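Local structure of TrwG protein (Bartonella grahamii, 4NHF) at residues V53-N58 and T104-R108. The protein is a VirB8-family protein that probably serves as a membrane component of a type IV secretion system; this chain is its soluble domain. Residues are numbered along the deposited sequence; the frame is centred on the assembly and turned at random.
Sequences VLNREN and TVKVR
Val105 sets CG2 over one face of the Glu57-Asn58 peptide plane, its methyl carbon 3.4 Å from Glu57 C and equally 3.4 Å from Asn58 N. The Asn58 carboxamide is held at both ends: ND2 hydrogen-bonds to Asn67 OD1, while a water lying well out of the amide plane donates to Asn58 OD1 (2.7 Å) and accepts from Val105 N (2.9 Å). The valine's two branches divide the contact. With CG1 anti to the backbone N (chi1 -177°), CG2 is left for the peptide, and CG1 reaches Leu54 CD2 at 4.0 Å. Two residues on, on the same side of the strand, Val107 CG2 comes to Leu54 CD2 from nearly perpendicular (3.8 Å) and meets Val53 CG1 at 4.1 Å. Glu57 lends its CB to Val105, yet its bent chain carries the carboxylate away to Tyr170 OH on strand 165-174. The last turn of helix 42-57 runs roughly antiparallel to strand 102-112, an edge strand of the four-stranded antiparallel sheet within this chain, the directions of the two short segments differing by 153°. The Asn58 side chain lies about 4 Å from that of Asp60, which binds calcium in a structure of this protein. No direct hydrogen bond crosses between the segments; the direct contact is therefore van der Waals packing of methyls, and the polar link between helix exit and strand backbone is by water.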
loop_
_atom_site.group_PDB
_atom_site.type_symbol
_atom_site.label_atom_id
_atom_site.label_comp_id
_atom_site.label_asym_id
_atom_site.label_seq_id
_atom_site.Cartn_x
_atom_site.Cartn_y
_atom_site.Cartn_z
ATOM N N VAL A 53 -8.325 5.776 1.899
ATOM C CA VAL A 53 -9.384 5.204 2.692
ATOM C C VAL A 53 -8.904 3.858 3.207
ATOM O O VAL A 53 -9.102 3.569 4.387
ATOM C CB VAL A 53 -10.663 5.092 1.839
ATOM C CG1 VAL A 53 -11.697 4.253 2.502
ATOM C CG2 VAL A 53 -11.217 6.495 1.546
ATOM N N LEU A 54 -8.252 3.065 2.341
ATOM C CA LEU A 54 -7.687 1.766 2.752
ATOM C C LEU A 54 -6.670 1.909 3.888
ATOM O O LEU A 54 -6.671 1.070 4.818
ATOM C CB LEU A 54 -7.021 0.974 1.634
ATOM C CG LEU A 54 -7.955 0.529 0.522
ATOM C CD1 LEU A 54 -7.156 -0.143 -0.594
ATOM C CD2 LEU A 54 -9.051 -0.342 1.090
ATOM N N ASN A 55 -5.850 2.949 3.866
ATOM C CA ASN A 55 -4.917 3.131 4.984
ATOM C C ASN A 55 -5.562 3.725 6.239
ATOM O O ASN A 55 -5.251 3.324 7.360
ATOM C CB ASN A 55 -3.730 3.970 4.576
ATOM C CG ASN A 55 -2.702 3.144 3.836
ATOM O OD1 ASN A 55 -1.849 2.482 4.458
ATOM N ND2 ASN A 55 -2.770 3.172 2.509
ATOM N N ARG A 56 -6.414 4.724 6.044
ATOM C CA ARG A 56 -6.967 5.368 7.208
ATOM C C ARG A 56 -7.975 4.480 7.986
ATOM O O ARG A 56 -8.051 4.587 9.194
ATOM C CB ARG A 56 -7.574 6.707 6.819
ATOM C CG ARG A 56 -8.306 7.400 7.944
ATOM C CD ARG A 56 -8.618 8.841 7.577
ATOM N NE ARG A 56 -9.351 9.487 8.672
ATOM C CZ ARG A 56 -9.441 10.786 8.933
ATOM N NH1 ARG A 56 -8.806 11.710 8.225
ATOM N NH2 ARG A 56 -10.167 11.170 9.980
ATOM N N GLU A 57 -8.759 3.667 7.288
ATOM C CA GLU A 57 -9.872 2.980 7.916
ATOM C C GLU A 57 -9.501 1.582 8.348
ATOM O O GLU A 57 -10.198 0.993 9.132
ATOM C CB GLU A 57 -11.098 2.967 6.973
ATOM C CG GLU A 57 -11.660 4.362 6.655
ATOM C CD GLU A 57 -12.255 5.097 7.842
ATOM O OE1 GLU A 57 -12.587 4.491 8.864
ATOM O OE2 GLU A 57 -12.388 6.320 7.749
ATOM N N ASN A 58 -8.373 1.064 7.855
ATOM C CA ASN A 58 -7.855 -0.275 8.239
ATOM C C ASN A 58 -7.359 -0.256 9.690
ATOM O O ASN A 58 -6.850 0.762 10.131
ATOM C CB ASN A 58 -6.668 -0.630 7.325
ATOM C CG ASN A 58 -6.211 -2.090 7.472
ATOM O OD1 ASN A 58 -7.015 -3.023 7.387
ATOM N ND2 ASN A 58 -4.949 -2.278 7.692
ATOM N N THR A 104 -11.155 -4.656 8.908
ATOM C CA THR A 104 -10.897 -4.756 7.502
ATOM C C THR A 104 -11.816 -3.780 6.765
ATOM O O THR A 104 -12.868 -3.423 7.270
ATOM C CB THR A 104 -11.053 -6.170 6.974
ATOM O OG1 THR A 104 -12.398 -6.580 7.131
ATOM C CG2 THR A 104 -10.211 -7.083 7.741
ATOM N N VAL A 105 -11.365 -3.308 5.603
ATOM C CA VAL A 105 -12.072 -2.287 4.794
ATOM C C VAL A 105 -12.257 -2.798 3.386
ATOM O O VAL A 105 -11.306 -3.319 2.784
ATOM C CB VAL A 105 -11.217 -1.013 4.626
ATOM C CG1 VAL A 105 -11.982 0.074 3.844
ATOM C CG2 VAL A 105 -10.687 -0.521 5.944
ATOM N N LYS A 106 -13.483 -2.708 2.879
ATOM C CA LYS A 106 -13.754 -2.941 1.478
ATOM C C LYS A 106 -14.316 -1.683 0.871
ATOM O O LYS A 106 -15.374 -1.194 1.310
ATOM C CB LYS A 106 -14.774 -4.093 1.286
ATOM N N VAL A 107 -13.655 -1.155 -0.144
ATOM C CA VAL A 107 -14.181 0.008 -0.863
ATOM C C VAL A 107 -15.184 -0.477 -1.914
ATOM O O VAL A 107 -14.872 -1.336 -2.730
ATOM C CB VAL A 107 -13.063 0.840 -1.471
ATOM C CG1 VAL A 107 -13.610 1.997 -2.359
ATOM C CG2 VAL A 107 -12.178 1.342 -0.347
ATOM N N ARG A 108 -16.390 0.057 -1.877
ATOM C CA ARG A 108 -17.402 -0.345 -2.825
ATOM C C ARG A 108 -17.476 0.548 -4.051
ATOM O O ARG A 108 -17.615 0.034 -5.159
ATOM C CB ARG A 108 -18.743 -0.431 -2.144
ATOM C CG ARG A 108 -18.754 -1.526 -1.078
ATOM C CD ARG A 108 -18.508 -2.940 -1.639
ATOM N NE ARG A 108 -19.752 -3.428 -2.260
ATOM C CZ ARG A 108 -19.897 -3.806 -3.524
ATOM N NH1 ARG A 108 -18.873 -3.813 -4.384
ATOM N NH2 ARG A 108 -21.097 -4.197 -3.930
HETATM O O HOH W 1 -8.529 -3.817 5.302
#